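Local coordinates for major capsid protein (Paramecium bursaria Chlorella virus 1, PDB 5TIP) that self-assembles as trimers into the icosahedral, pseudo T=169 capsid of a large chlorella virus, carrying host-added N-linked glycans, at residues A[278-283]-A[307-312]; A[273-278]-A[302-307]; A[116-121]-A[260-265]. All coordinates share one frame; numbering follows the deposited sequence.

Contact 1: A[278-283]-A[307-312]. With BGC (beta-D-glucopyranose), chain E.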
ATOM      1  N   ALA A 278      29.704  -7.547  -1.209  1.00 30.92           N
ATOM      2  CA  ALA A 278      30.508  -6.908  -2.240  1.00 29.24           C
ATOM      3  C   ALA A 278      30.864  -5.497  -1.797  1.00 26.71           C
ATOM      4  O   ALA A 278      30.242  -4.932  -0.896  1.00 26.94           O
ATOM      5  CB  ALA A 278      29.780  -6.877  -3.589  1.00 26.62           C
ATOM      6  N   ASN A 279      31.874  -4.934  -2.452  1.00 25.91           N
ATOM      7  CA  ASN A 279      32.378  -3.596  -2.135  1.00 26.29           C
ATOM      8  C   ASN A 279      31.580  -2.515  -2.862  1.00 28.40           C
ATOM      9  O   ASN A 279      32.124  -1.666  -3.565  1.00 31.46           O
ATOM     10  CB  ASN A 279      33.863  -3.523  -2.471  1.00 28.35           C
ATOM     11  CG  ASN A 279      34.555  -2.297  -1.890  1.00 33.74           C
ATOM     12  OD1 ASN A 279      33.941  -1.458  -1.230  1.00 32.39           O
ATOM     13  ND2 ASN A 279      35.867  -2.224  -2.106  1.00 41.73           N
ATOM     14  N   ILE A 280      30.261  -2.563  -2.702  1.00 27.76           N
ATOM     15  CA  ILE A 280      29.366  -1.509  -3.173  1.00 26.72           C
ATOM     16  C   ILE A 280      28.547  -1.054  -1.971  1.00 26.88           C
ATOM     17  O   ILE A 280      28.315  -1.854  -1.053  1.00 27.67           O
ATOM     18  CB  ILE A 280      28.476  -1.991  -4.330  1.00 31.51           C
ATOM     19  CG1 ILE A 280      27.687  -3.237  -3.923  1.00 32.19           C
ATOM     20  CG2 ILE A 280      29.313  -2.257  -5.574  1.00 31.93           C
ATOM     21  CD1 ILE A 280      26.781  -3.767  -5.013  1.00 31.93           C
ATOM     22  N   PRO A 281      28.102   0.215  -1.924  1.00 30.30           N
ATOM     23  CA  PRO A 281      27.442   0.730  -0.713  1.00 30.54           C
ATOM     24  C   PRO A 281      26.282  -0.124  -0.225  1.00 30.23           C
ATOM     25  O   PRO A 281      25.328  -0.383  -0.965  1.00 32.59           O
ATOM     26  CB  PRO A 281      26.961   2.119  -1.149  1.00 31.46           C
ATOM     27  CG  PRO A 281      27.919   2.523  -2.210  1.00 32.71           C
ATOM     28  CD  PRO A 281      28.259   1.259  -2.951  1.00 32.54           C
ATOM     29  N   GLY A 282      26.364  -0.566   1.029  1.00 28.49           N
ATOM     30  CA  GLY A 282      25.328  -1.374   1.631  1.00 25.79           C
ATOM     31  C   GLY A 282      25.532  -2.870   1.533  1.00 28.33           C
ATOM     32  O   GLY A 282      24.739  -3.622   2.116  1.00 29.87           O
ATOM     33  N   ALA A 283      26.566  -3.330   0.827  1.00 25.88           N
ATOM     34  CA  ALA A 283      26.765  -4.752   0.589  1.00 25.45           C
ATOM     35  C   ALA A 283      27.902  -5.362   1.397  1.00 25.13           C
ATOM     36  O   ALA A 283      28.045  -6.590   1.392  1.00 29.72           O
ATOM     37  CB  ALA A 283      27.014  -5.012  -0.904  1.00 26.52           C
ATOM     38  N   GLU A 307      19.957  -7.914  -8.060  1.00 28.40           N
ATOM     39  CA  GLU A 307      19.952  -9.293  -8.534  1.00 28.99           C
ATOM     40  C   GLU A 307      21.362  -9.789  -8.832  1.00 25.13           C
ATOM     41  O   GLU A 307      21.626 -10.994  -8.751  1.00 26.66           O
ATOM     42  CB  GLU A 307      19.058  -9.410  -9.772  1.00 31.86           C
ATOM     43  CG  GLU A 307      19.146 -10.740 -10.505  1.00 35.55           C
ATOM     44  CD  GLU A 307      18.730 -11.920  -9.644  1.00 38.60           C
ATOM     45  OE1 GLU A 307      17.926 -11.729  -8.704  1.00 38.22           O
ATOM     46  OE2 GLU A 307      19.216 -13.042  -9.906  1.00 38.13           O
ATOM     47  N   GLN A 308      22.283  -8.878  -9.159  1.00 22.53           N
ATOM     48  CA  GLN A 308      23.652  -9.271  -9.465  1.00 25.01           C
ATOM     49  C   GLN A 308      24.319  -9.990  -8.300  1.00 26.47           C
ATOM     50  O   GLN A 308      25.256 -10.766  -8.516  1.00 27.81           O
ATOM     51  CB  GLN A 308      24.472  -8.040  -9.861  1.00 26.97           C
ATOM     52  CG  GLN A 308      25.826  -8.358 -10.468  1.00 30.91           C
ATOM     53  CD  GLN A 308      25.710  -8.857 -11.894  1.00 31.89           C
ATOM     54  OE1 GLN A 308      25.392  -8.093 -12.806  1.00 34.70           O
ATOM     55  NE2 GLN A 308      25.950 -10.148 -12.092  1.00 28.75           N
ATOM     56  N   LEU A 309      23.859  -9.752  -7.073  1.00 28.89           N
ATOM     57  CA  LEU A 309      24.423 -10.385  -5.888  1.00 28.00           C
ATOM     58  C   LEU A 309      23.694 -11.661  -5.479  1.00 25.71           C
ATOM     59  O   LEU A 309      24.101 -12.301  -4.505  1.00 27.24           O
ATOM     60  CB  LEU A 309      24.436  -9.397  -4.716  1.00 28.15           C
ATOM     61  CG  LEU A 309      25.206  -8.094  -4.940  1.00 26.92           C
ATOM     62  CD1 LEU A 309      25.129  -7.205  -3.710  1.00 28.52           C
ATOM     63  CD2 LEU A 309      26.655  -8.384  -5.297  1.00 27.13           C
ATOM     64  N   ALA A 310      22.629 -12.040  -6.184  1.00 26.58           N
ATOM     65  CA  ALA A 310      21.973 -13.315  -5.937  1.00 24.57           C
ATOM     66  C   ALA A 310      22.724 -14.438  -6.647  1.00 27.72           C
ATOM     67  O   ALA A 310      23.482 -14.209  -7.594  1.00 33.75           O
ATOM     68  CB  ALA A 310      20.515 -13.267  -6.394  1.00 25.03           C
ATOM     69  N   VAL A 311      22.506 -15.668  -6.184  1.00 27.27           N
ATOM     70  CA  VAL A 311      23.362 -16.771  -6.610  1.00 27.52           C
ATOM     71  C   VAL A 311      22.664 -17.668  -7.627  1.00 28.19           C
ATOM     72  O   VAL A 311      23.318 -18.300  -8.465  1.00 27.78           O
ATOM     73  CB  VAL A 311      23.844 -17.579  -5.390  1.00 27.49           C
ATOM     74  CG1 VAL A 311      22.694 -18.331  -4.735  1.00 30.05           C
ATOM     75  CG2 VAL A 311      24.983 -18.516  -5.771  1.00 28.34           C
ATOM     76  N   LEU A 312      21.335 -17.732  -7.572  1.00 28.71           N
ATOM     77  CA  LEU A 312      20.588 -18.657  -8.417  1.00 27.15           C
ATOM     78  C   LEU A 312      20.496 -18.118  -9.840  1.00 28.50           C
ATOM     79  O   LEU A 312      20.045 -16.989 -10.058  1.00 30.10           O
ATOM     80  CB  LEU A 312      19.192 -18.897  -7.844  1.00 22.97           C
ATOM     81  CG  LEU A 312      18.350 -19.936  -8.591  1.00 23.48           C
ATOM     82  CD1 LEU A 312      19.039 -21.296  -8.611  1.00 22.32           C
ATOM     83  CD2 LEU A 312      16.952 -20.048  -7.998  1.00 22.03           C
TER
HETATM   84  C2  BGC E   1      37.981  -1.238  -1.993  1.00 30.69           C
HETATM   85  C3  BGC E   1      38.811   0.035  -1.943  1.00 34.29           C
HETATM   86  C4  BGC E   1      38.239   1.036  -2.936  1.00 33.82           C
HETATM   87  C5  BGC E   1      36.744   1.241  -2.718  1.00 29.50           C
HETATM   88  C6  BGC E   1      36.181   2.170  -3.787  1.00 26.94           C
HETATM   89  C1  BGC E   1      36.498  -0.951  -1.794  1.00 25.85           C
HETATM   90  O2  BGC E   1      38.436  -2.138  -0.982  1.00 33.50           O
HETATM   91  O3  BGC E   1      40.148  -0.266  -2.346  1.00 37.89           O
HETATM   92  O4  BGC E   1      38.923   2.289  -2.814  1.00 33.60           O
HETATM   93  O5  BGC E   1      36.046  -0.005  -2.763  1.00 26.57           O
HETATM   94  O6  BGC E   1      34.770   2.320  -3.601  1.00 28.87           O

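Contact 2: A[273-278]-A[302-307]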
ATOM      1  N   GLN A 273      21.248 -12.993   5.639  1.00 24.04           N
ATOM      2  CA  GLN A 273      22.103 -12.742   4.482  1.00 26.16           C
ATOM      3  C   GLN A 273      21.726 -13.727   3.386  1.00 28.12           C
ATOM      4  O   GLN A 273      22.091 -14.904   3.436  1.00 27.94           O
ATOM      5  CB  GLN A 273      23.579 -12.862   4.845  1.00 25.70           C
ATOM      6  CG  GLN A 273      24.496 -12.481   3.690  1.00 25.88           C
ATOM      7  CD  GLN A 273      25.927 -12.936   3.886  1.00 28.02           C
ATOM      8  OE1 GLN A 273      26.354 -13.225   5.002  1.00 32.04           O
ATOM      9  NE2 GLN A 273      26.680 -12.997   2.793  1.00 29.38           N
ATOM     10  N   TYR A 274      20.995 -13.243   2.384  1.00 29.24           N
ATOM     11  CA  TYR A 274      20.561 -14.063   1.264  1.00 28.31           C
ATOM     12  C   TYR A 274      21.318 -13.755  -0.018  1.00 28.95           C
ATOM     13  O   TYR A 274      21.067 -14.401  -1.041  1.00 30.51           O
ATOM     14  CB  TYR A 274      19.057 -13.880   1.030  1.00 25.80           C
ATOM     15  CG  TYR A 274      18.195 -14.285   2.204  1.00 24.99           C
ATOM     16  CD1 TYR A 274      18.519 -15.387   2.984  1.00 25.06           C
ATOM     17  CD2 TYR A 274      17.054 -13.566   2.532  1.00 25.97           C
ATOM     18  CE1 TYR A 274      17.732 -15.759   4.055  1.00 25.61           C
ATOM     19  CE2 TYR A 274      16.260 -13.931   3.599  1.00 25.28           C
ATOM     20  CZ  TYR A 274      16.603 -15.028   4.358  1.00 24.96           C
ATOM     21  OH  TYR A 274      15.814 -15.397   5.423  1.00 27.37           O
ATOM     22  N   THR A 275      22.231 -12.789   0.007  1.00 28.96           N
ATOM     23  CA  THR A 275      22.990 -12.395  -1.167  1.00 29.24           C
ATOM     24  C   THR A 275      24.466 -12.321  -0.808  1.00 28.50           C
ATOM     25  O   THR A 275      24.852 -12.398   0.361  1.00 24.78           O
ATOM     26  CB  THR A 275      22.505 -11.051  -1.723  1.00 27.63           C
ATOM     27  OG1 THR A 275      22.473 -10.083  -0.666  1.00 27.91           O
ATOM     28  CG2 THR A 275      21.112 -11.193  -2.320  1.00 24.48           C
ATOM     29  N   ALA A 276      25.295 -12.166  -1.834  1.00 21.55           N
ATOM     30  CA  ALA A 276      26.734 -12.099  -1.642  1.00 25.20           C
ATOM     31  C   ALA A 276      27.159 -10.711  -1.179  1.00 25.76           C
ATOM     32  O   ALA A 276      26.542  -9.698  -1.520  1.00 28.51           O
ATOM     33  CB  ALA A 276      27.463 -12.461  -2.934  1.00 25.84           C
ATOM     34  N   LEU A 277      28.224 -10.674  -0.383  1.00 26.50           N
ATOM     35  CA  LEU A 277      28.795  -9.407   0.050  1.00 27.73           C
ATOM     36  C   LEU A 277      29.728  -8.866  -1.024  1.00 30.07           C
ATOM     37  O   LEU A 277      30.456  -9.623  -1.672  1.00 32.98           O
ATOM     38  CB  LEU A 277      29.552  -9.579   1.368  1.00 27.92           C
ATOM     39  CG  LEU A 277      28.789 -10.217   2.531  1.00 28.18           C
ATOM     40  CD1 LEU A 277      29.671 -10.320   3.767  1.00 29.90           C
ATOM     41  CD2 LEU A 277      27.523  -9.435   2.839  1.00 26.62           C
ATOM     42  N   ALA A 278      29.704  -7.547  -1.209  1.00 30.92           N
ATOM     43  CA  ALA A 278      30.508  -6.908  -2.240  1.00 29.24           C
ATOM     44  C   ALA A 278      30.864  -5.497  -1.797  1.00 26.71           C
ATOM     45  O   ALA A 278      30.242  -4.932  -0.896  1.00 26.94           O
ATOM     46  CB  ALA A 278      29.780  -6.877  -3.589  1.00 26.62           C
ATOM     47  N   THR A 302      21.674  -5.553   5.554  1.00 24.28           N
ATOM     48  CA  THR A 302      22.009  -6.886   5.061  1.00 22.66           C
ATOM     49  C   THR A 302      21.244  -7.220   3.786  1.00 24.36           C
ATOM     50  O   THR A 302      21.792  -7.851   2.873  1.00 27.86           O
ATOM     51  CB  THR A 302      21.726  -7.926   6.146  1.00 21.37           C
ATOM     52  OG1 THR A 302      22.563  -7.671   7.281  1.00 24.04           O
ATOM     53  CG2 THR A 302      21.999  -9.329   5.638  1.00 23.32           C
ATOM     54  N   GLY A 303      19.988  -6.798   3.696  1.00 25.30           N
ATOM     55  CA  GLY A 303      19.211  -7.067   2.506  1.00 23.45           C
ATOM     56  C   GLY A 303      19.621  -6.192   1.337  1.00 23.94           C
ATOM     57  O   GLY A 303      20.308  -5.181   1.481  1.00 24.94           O
ATOM     58  N   THR A 304      19.196  -6.609   0.147  1.00 26.78           N
ATOM     59  CA  THR A 304      19.470  -5.853  -1.067  1.00 27.64           C
ATOM     60  C   THR A 304      18.442  -6.229  -2.123  1.00 26.20           C
ATOM     61  O   THR A 304      17.801  -7.280  -2.047  1.00 25.80           O
ATOM     62  CB  THR A 304      20.887  -6.112  -1.596  1.00 29.33           C
ATOM     63  OG1 THR A 304      21.167  -5.210  -2.672  1.00 34.00           O
ATOM     64  CG2 THR A 304      21.010  -7.537  -2.108  1.00 28.47           C
ATOM     65  N   TYR A 305      18.296  -5.350  -3.110  1.00 24.12           N
ATOM     66  CA  TYR A 305      17.472  -5.616  -4.280  1.00 23.06           C
ATOM     67  C   TYR A 305      18.306  -5.911  -5.515  1.00 23.86           C
ATOM     68  O   TYR A 305      17.744  -6.125  -6.595  1.00 25.05           O
ATOM     69  CB  TYR A 305      16.531  -4.436  -4.552  1.00 24.95           C
ATOM     70  CG  TYR A 305      15.496  -4.230  -3.469  1.00 23.35           C
ATOM     71  CD1 TYR A 305      14.454  -5.129  -3.303  1.00 23.39           C
ATOM     72  CD2 TYR A 305      15.559  -3.136  -2.618  1.00 24.88           C
ATOM     73  CE1 TYR A 305      13.505  -4.951  -2.316  1.00 23.08           C
ATOM     74  CE2 TYR A 305      14.611  -2.947  -1.629  1.00 25.04           C
ATOM     75  CZ  TYR A 305      13.586  -3.859  -1.482  1.00 22.87           C
ATOM     76  OH  TYR A 305      12.637  -3.683  -0.501  1.00 22.96           O
ATOM     77  N   ASN A 306      19.629  -5.934  -5.383  1.00 26.14           N
ATOM     78  CA  ASN A 306      20.522  -6.121  -6.519  1.00 28.67           C
ATOM     79  C   ASN A 306      20.536  -7.595  -6.899  1.00 31.91           C
ATOM     80  O   ASN A 306      21.053  -8.431  -6.152  1.00 34.87           O
ATOM     81  CB  ASN A 306      21.923  -5.629  -6.172  1.00 28.64           C
ATOM     82  CG  ASN A 306      22.775  -5.402  -7.398  1.00 32.57           C
ATOM     83  OD1 ASN A 306      22.519  -5.971  -8.458  1.00 35.38           O
ATOM     84  ND2 ASN A 306      23.796  -4.564  -7.262  1.00 35.13           N
ATOM     85  N   GLU A 307      19.957  -7.914  -8.060  1.00 28.40           N
ATOM     86  CA  GLU A 307      19.952  -9.293  -8.534  1.00 28.99           C
ATOM     87  C   GLU A 307      21.362  -9.789  -8.832  1.00 25.13           C
ATOM     88  O   GLU A 307      21.626 -10.994  -8.751  1.00 26.66           O
ATOM     89  CB  GLU A 307      19.058  -9.410  -9.772  1.00 31.86           C
ATOM     90  CG  GLU A 307      19.146 -10.740 -10.505  1.00 35.55           C
ATOM     91  CD  GLU A 307      18.730 -11.920  -9.644  1.00 38.60           C
ATOM     92  OE1 GLU A 307      17.926 -11.729  -8.704  1.00 38.22           O
ATOM     93  OE2 GLU A 307      19.216 -13.042  -9.906  1.00 38.13           O
TER
HETATM   94  O   HOH W   1      20.933 -10.342   1.500  1.00 28.00           O

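Contact 3: A[116-121]-A[260-265]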
ATOM      1  N   ASP A 116       8.539 -12.002   5.889  1.00 18.86           N
ATOM      2  CA  ASP A 116       8.590 -10.545   5.835  1.00 21.38           C
ATOM      3  C   ASP A 116       9.051 -10.058   4.467  1.00 23.43           C
ATOM      4  O   ASP A 116       8.554  -9.043   3.963  1.00 22.59           O
ATOM      5  CB  ASP A 116       9.511 -10.020   6.938  1.00 24.36           C
ATOM      6  CG  ASP A 116       9.507  -8.508   7.033  1.00 26.06           C
ATOM      7  OD1 ASP A 116       8.423  -7.927   7.247  1.00 27.67           O
ATOM      8  OD2 ASP A 116      10.588  -7.899   6.898  1.00 27.65           O
ATOM      9  N   ALA A 117       9.993 -10.770   3.847  1.00 21.95           N
ATOM     10  CA  ALA A 117      10.514 -10.344   2.553  1.00 21.86           C
ATOM     11  C   ALA A 117       9.499 -10.537   1.433  1.00 24.08           C
ATOM     12  O   ALA A 117       9.543  -9.819   0.429  1.00 26.48           O
ATOM     13  CB  ALA A 117      11.800 -11.104   2.230  1.00 21.75           C
ATOM     14  N   LEU A 118       8.582 -11.490   1.582  1.00 22.84           N
ATOM     15  CA  LEU A 118       7.636 -11.821   0.524  1.00 21.90           C
ATOM     16  C   LEU A 118       6.253 -11.213   0.723  1.00 23.68           C
ATOM     17  O   LEU A 118       5.674 -10.693  -0.234  1.00 26.61           O
ATOM     18  CB  LEU A 118       7.498 -13.342   0.395  1.00 22.20           C
ATOM     19  CG  LEU A 118       8.576 -14.086  -0.393  1.00 20.41           C
ATOM     20  CD1 LEU A 118       8.373 -15.583  -0.264  1.00 17.83           C
ATOM     21  CD2 LEU A 118       8.556 -13.670  -1.856  1.00 20.74           C
ATOM     22  N   PHE A 119       5.705 -11.263   1.937  1.00 24.05           N
ATOM     23  CA  PHE A 119       4.290 -10.989   2.145  1.00 24.59           C
ATOM     24  C   PHE A 119       4.010  -9.724   2.945  1.00 26.78           C
ATOM     25  O   PHE A 119       2.841  -9.357   3.100  1.00 32.02           O
ATOM     26  CB  PHE A 119       3.627 -12.197   2.812  1.00 23.06           C
ATOM     27  CG  PHE A 119       3.692 -13.442   1.979  1.00 24.36           C
ATOM     28  CD1 PHE A 119       2.850 -13.603   0.892  1.00 27.19           C
ATOM     29  CD2 PHE A 119       4.611 -14.437   2.263  1.00 24.39           C
ATOM     30  CE1 PHE A 119       2.912 -14.740   0.113  1.00 30.40           C
ATOM     31  CE2 PHE A 119       4.679 -15.577   1.488  1.00 27.51           C
ATOM     32  CZ  PHE A 119       3.829 -15.728   0.410  1.00 31.51           C
ATOM     33  N   ARG A 120       5.031  -9.055   3.464  1.00 25.10           N
ATOM     34  CA  ARG A 120       4.855  -7.711   3.992  1.00 25.11           C
ATOM     35  C   ARG A 120       5.388  -6.697   2.990  1.00 23.26           C
ATOM     36  O   ARG A 120       6.234  -7.007   2.148  1.00 27.81           O
ATOM     37  CB  ARG A 120       5.549  -7.547   5.345  1.00 24.23           C
ATOM     38  CG  ARG A 120       4.757  -8.131   6.504  1.00 25.67           C
ATOM     39  CD  ARG A 120       5.207  -7.560   7.839  1.00 24.44           C
ATOM     40  NE  ARG A 120       4.662  -8.319   8.961  1.00 22.72           N
ATOM     41  CZ  ARG A 120       5.225  -9.413   9.463  1.00 20.58           C
ATOM     42  NH1 ARG A 120       6.352  -9.876   8.944  1.00 19.34           N
ATOM     43  NH2 ARG A 120       4.660 -10.044  10.482  1.00 21.01           N
ATOM     44  N   MET A 121       4.874  -5.475   3.084  1.00 22.55           N
ATOM     45  CA  MET A 121       5.228  -4.450   2.116  1.00 20.23           C
ATOM     46  C   MET A 121       4.901  -3.081   2.686  1.00 22.90           C
ATOM     47  O   MET A 121       4.118  -2.949   3.631  1.00 24.68           O
ATOM     48  CB  MET A 121       4.490  -4.652   0.789  1.00 23.37           C
ATOM     49  CG  MET A 121       2.982  -4.490   0.907  1.00 25.45           C
ATOM     50  SD  MET A 121       2.090  -4.870  -0.614  1.00 28.43           S
ATOM     51  CE  MET A 121       2.360  -6.635  -0.739  1.00 25.51           C
ATOM     52  N   TYR A 260       2.117 -22.463  -2.059  1.00 23.42           N
ATOM     53  CA  TYR A 260       3.291 -21.923  -2.727  1.00 22.58           C
ATOM     54  C   TYR A 260       4.545 -22.542  -2.128  1.00 22.43           C
ATOM     55  O   TYR A 260       4.515 -23.135  -1.047  1.00 23.86           O
ATOM     56  CB  TYR A 260       3.339 -20.393  -2.619  1.00 21.34           C
ATOM     57  CG  TYR A 260       3.333 -19.869  -1.196  1.00 21.19           C
ATOM     58  CD1 TYR A 260       4.514 -19.731  -0.477  1.00 21.71           C
ATOM     59  CD2 TYR A 260       2.144 -19.511  -0.573  1.00 21.64           C
ATOM     60  CE1 TYR A 260       4.510 -19.253   0.821  1.00 23.39           C
ATOM     61  CE2 TYR A 260       2.131 -19.031   0.725  1.00 21.51           C
ATOM     62  CZ  TYR A 260       3.317 -18.904   1.417  1.00 23.63           C
ATOM     63  OH  TYR A 260       3.313 -18.429   2.709  1.00 24.79           O
ATOM     64  N   LEU A 261       5.646 -22.404  -2.859  1.00 24.20           N
ATOM     65  CA  LEU A 261       6.976 -22.731  -2.370  1.00 18.94           C
ATOM     66  C   LEU A 261       7.811 -21.461  -2.291  1.00 25.52           C
ATOM     67  O   LEU A 261       7.779 -20.629  -3.202  1.00 29.65           O
ATOM     68  CB  LEU A 261       7.672 -23.751  -3.276  1.00 24.48           C
ATOM     69  CG  LEU A 261       6.996 -25.107  -3.477  1.00 24.08           C
ATOM     70  CD1 LEU A 261       7.863 -25.998  -4.351  1.00 27.18           C
ATOM     71  CD2 LEU A 261       6.717 -25.773  -2.143  1.00 24.30           C
ATOM     72  N   ALA A 262       8.547 -21.308  -1.195  1.00 23.68           N
ATOM     73  CA  ALA A 262       9.444 -20.178  -1.006  1.00 23.29           C
ATOM     74  C   ALA A 262      10.792 -20.691  -0.527  1.00 25.36           C
ATOM     75  O   ALA A 262      10.855 -21.552   0.356  1.00 28.69           O
ATOM     76  CB  ALA A 262       8.876 -19.172  -0.002  1.00 24.05           C
ATOM     77  N   TRP A 263      11.869 -20.169  -1.109  1.00 24.25           N
ATOM     78  CA  TRP A 263      13.193 -20.644  -0.738  1.00 24.46           C
ATOM     79  C   TRP A 263      14.201 -19.507  -0.825  1.00 24.21           C
ATOM     80  O   TRP A 263      13.949 -18.468  -1.439  1.00 21.49           O
ATOM     81  CB  TRP A 263      13.623 -21.839  -1.603  1.00 22.70           C
ATOM     82  CG  TRP A 263      13.874 -21.537  -3.052  1.00 24.82           C
ATOM     83  CD1 TRP A 263      15.081 -21.301  -3.641  1.00 25.80           C
ATOM     84  CD2 TRP A 263      12.895 -21.453  -4.097  1.00 24.57           C
ATOM     85  NE1 TRP A 263      14.917 -21.073  -4.987  1.00 24.95           N
ATOM     86  CE2 TRP A 263      13.584 -21.162  -5.291  1.00 24.30           C
ATOM     87  CE3 TRP A 263      11.505 -21.592  -4.138  1.00 22.84           C
ATOM     88  CZ2 TRP A 263      12.931 -21.006  -6.511  1.00 24.64           C
ATOM     89  CZ3 TRP A 263      10.858 -21.438  -5.349  1.00 21.78           C
ATOM     90  CH2 TRP A 263      11.571 -21.147  -6.518  1.00 23.76           C
ATOM     91  N   ASN A 264      15.348 -19.719  -0.179  1.00 28.34           N
ATOM     92  CA  ASN A 264      16.446 -18.764  -0.202  1.00 27.84           C
ATOM     93  C   ASN A 264      17.760 -19.510  -0.020  1.00 31.08           C
ATOM     94  O   ASN A 264      17.793 -20.643   0.465  1.00 33.84           O
ATOM     95  CB  ASN A 264      16.289 -17.684   0.882  1.00 25.19           C
ATOM     96  CG  ASN A 264      16.306 -18.254   2.295  1.00 25.17           C
ATOM     97  OD1 ASN A 264      17.330 -18.744   2.772  1.00 30.36           O
ATOM     98  ND2 ASN A 264      15.171 -18.170   2.978  1.00 24.62           N
ATOM     99  N   PHE A 265      18.851 -18.854  -0.416  1.00 28.28           N
ATOM    100  CA  PHE A 265      20.207 -19.343  -0.190  1.00 26.13           C
ATOM    101  C   PHE A 265      20.863 -18.423   0.830  1.00 24.71           C
ATOM    102  O   PHE A 265      21.114 -17.248   0.542  1.00 27.46           O
ATOM    103  CB  PHE A 265      21.004 -19.386  -1.492  1.00 24.85           C
ATOM    104  CG  PHE A 265      20.366 -20.218  -2.565  1.00 25.02           C
ATOM    105  CD1 PHE A 265      20.630 -21.574  -2.661  1.00 25.37           C
ATOM    106  CD2 PHE A 265      19.500 -19.645  -3.480  1.00 24.98           C
ATOM    107  CE1 PHE A 265      20.041 -22.340  -3.647  1.00 23.12           C
ATOM    108  CE2 PHE A 265      18.909 -20.406  -4.467  1.00 21.43           C
ATOM    109  CZ  PHE A 265      19.181 -21.755  -4.550  1.00 22.09           C
TER

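Contact 1: A[278-283]-A[307-312]
Leu309, at the end of the 3-10 turn 307-309, packs its two methyls against Ala278, Ile280 and Ala283 of segment 278-283, whose chain reverses in a type II beta turn from Ile280 to Ala283. Both segments belong to the long loop joining strands 257-266 and 312-319 of the C-terminal capsid domain. From CB the leucine runs to CG, set opposite the carbonyl carbon (chi1 -58°), and there it forks. CD2 meets the methyl of Ala278, CD2 to CB 3.9 Å. CD1 is shared: it lies 4.0 Å from Ala283 CB and equally far from Ile280 CD1, which meets it tip to tip. Ile280 reaches it because its chain is stretched beyond CG1, CD1 lying trans to CA (chi2 180°). Val395 of helix 392-395 packs on Ala278, Ile280 and Leu309 alike, joining this apolar cluster. The turn is closed by Ala283 N bonding to Ile280 O at 3.0 Å, while Ala278 N donates to Ala283 O at 3.2 Å and draws the ends of the segment together. Asn279, the centre of an inverse gamma turn, reaches instead to a sugar. Its OD1 accepts from Gly288 N, a bond that helps to fix the rotation of the amide. On the other branch of that amide, ND2 is joined covalently to C1 of the glucose, 1.5 Å away, at this host-glycosylated site.

Contact 2: A[273-278]-A[302-307]
A water is gripped by both segments: Thr275 OG1 lies 2.7 Å from it, Tyr274 N donates to it at 3.0 Å, and it donates in turn to Thr302 O. It thus bridges two irregular runs of chain in the glycan-bearing loop between strands 257-266 and 312-319, in the C-terminal capsid domain, and supplies polar partners to buried backbone groups. Beside it the threonines touch directly. The methyl CG2 of Thr304 approaches Thr275 OG1 to 3.3 Å and the methyl CG2 of Thr275 to 3.7 Å, the two side chains crossing at a slant. Thr304 can offer its methyl because OG1 is swung opposite its own backbone N (chi1 -172°); that hydroxyl instead accepts from Asn306 N and makes an ST turn. At the other end Thr302 CG2 rests against the backbone of Gln273, 3.6 Å from its CA, while Thr302 OG1 is hydrogen-bonded to Tyr299 O. The side chain of Gln273 is extended and its end leads away from 302-307, with OE1 held by Asn270 and Asn267. Tyr305, directed away from 273-278, sets its ring edge-to-face against Tyr126 of a neighbouring subunit, so the loop also borders the trimer interface. The amide of Gln273 is fixed at its second end too: NE2 donates to Thr275 O at 3.1 Å, with the acceptor 5° out of the amide plane.

Contact 3: A[116-121]-A[260-265]
Phe119 lays the far end of its ring over one face of the Tyr260 ring. Its CZ sits 3.4 Å from Tyr260 CZ, displaced toward the rim, and the neighbouring CE2 is 3.4 Å from the phenolic OH. The rings are inclined at 47° with centroids 4.9 Å apart, an oblique pairing, neither stacked nor edge-to-face. The two side chains come from opposite directions, Phe119 from segment 116-121 and Tyr260 from strand 257-266. With CG between its backbone N and carbonyl carbon (chi1 58°), Tyr260 directs its ring toward helix 109-119, where it also packs on Trp111. Two residues further along the strand, Ala262 receives CD1 of Leu118 on its methyl, CD1 to CB 3.6 Å; Val350 and Thr346 also touch this leucine. Tyr260 and Ala262 both face the helix, while Trp263 turns the other way and packs on Tyr351 and Phe333. Within 116-121, Arg120 NH1 forms a salt bridge with Asp116 OD1 at 3.3 Å, its hydrogen bond weak. Asp116 has a second basic partner in Arg113, bound through OD2, and Arg120 NH2 extends to Tyr339 OH of a neighbouring subunit, which ties this segment to another chain of the trimer. The contact joins a helix of the N-terminal capsid domain to a sheet strand of the C-terminal one, packing of the kind that holds together the two jelly rolls of the double jelly-roll fold found in NCLDV major capsid proteins.

In the fold
Of the parts in contact, helix 109-119 comes first along the chain, and contact 3 closes the longest loop when the chain, having left the N-terminal domain, returns along strand 257-266. That strand leads into the long irregular excursion before strand 312-319, where contacts 1 and 2 both form. Their segments alternate along the chain, so the two closures cross, and they share Ala278 and Glu307; a probable hydrogen bond from Ala276 N to Leu309 O (2.9 Å) ties them. Contact 3 lies in series before them, but Tyr274 packs on Asn264, and Val311 and Leu312 on Phe265, coupling the glycan-bearing loop to the sheet at the junction of the domains.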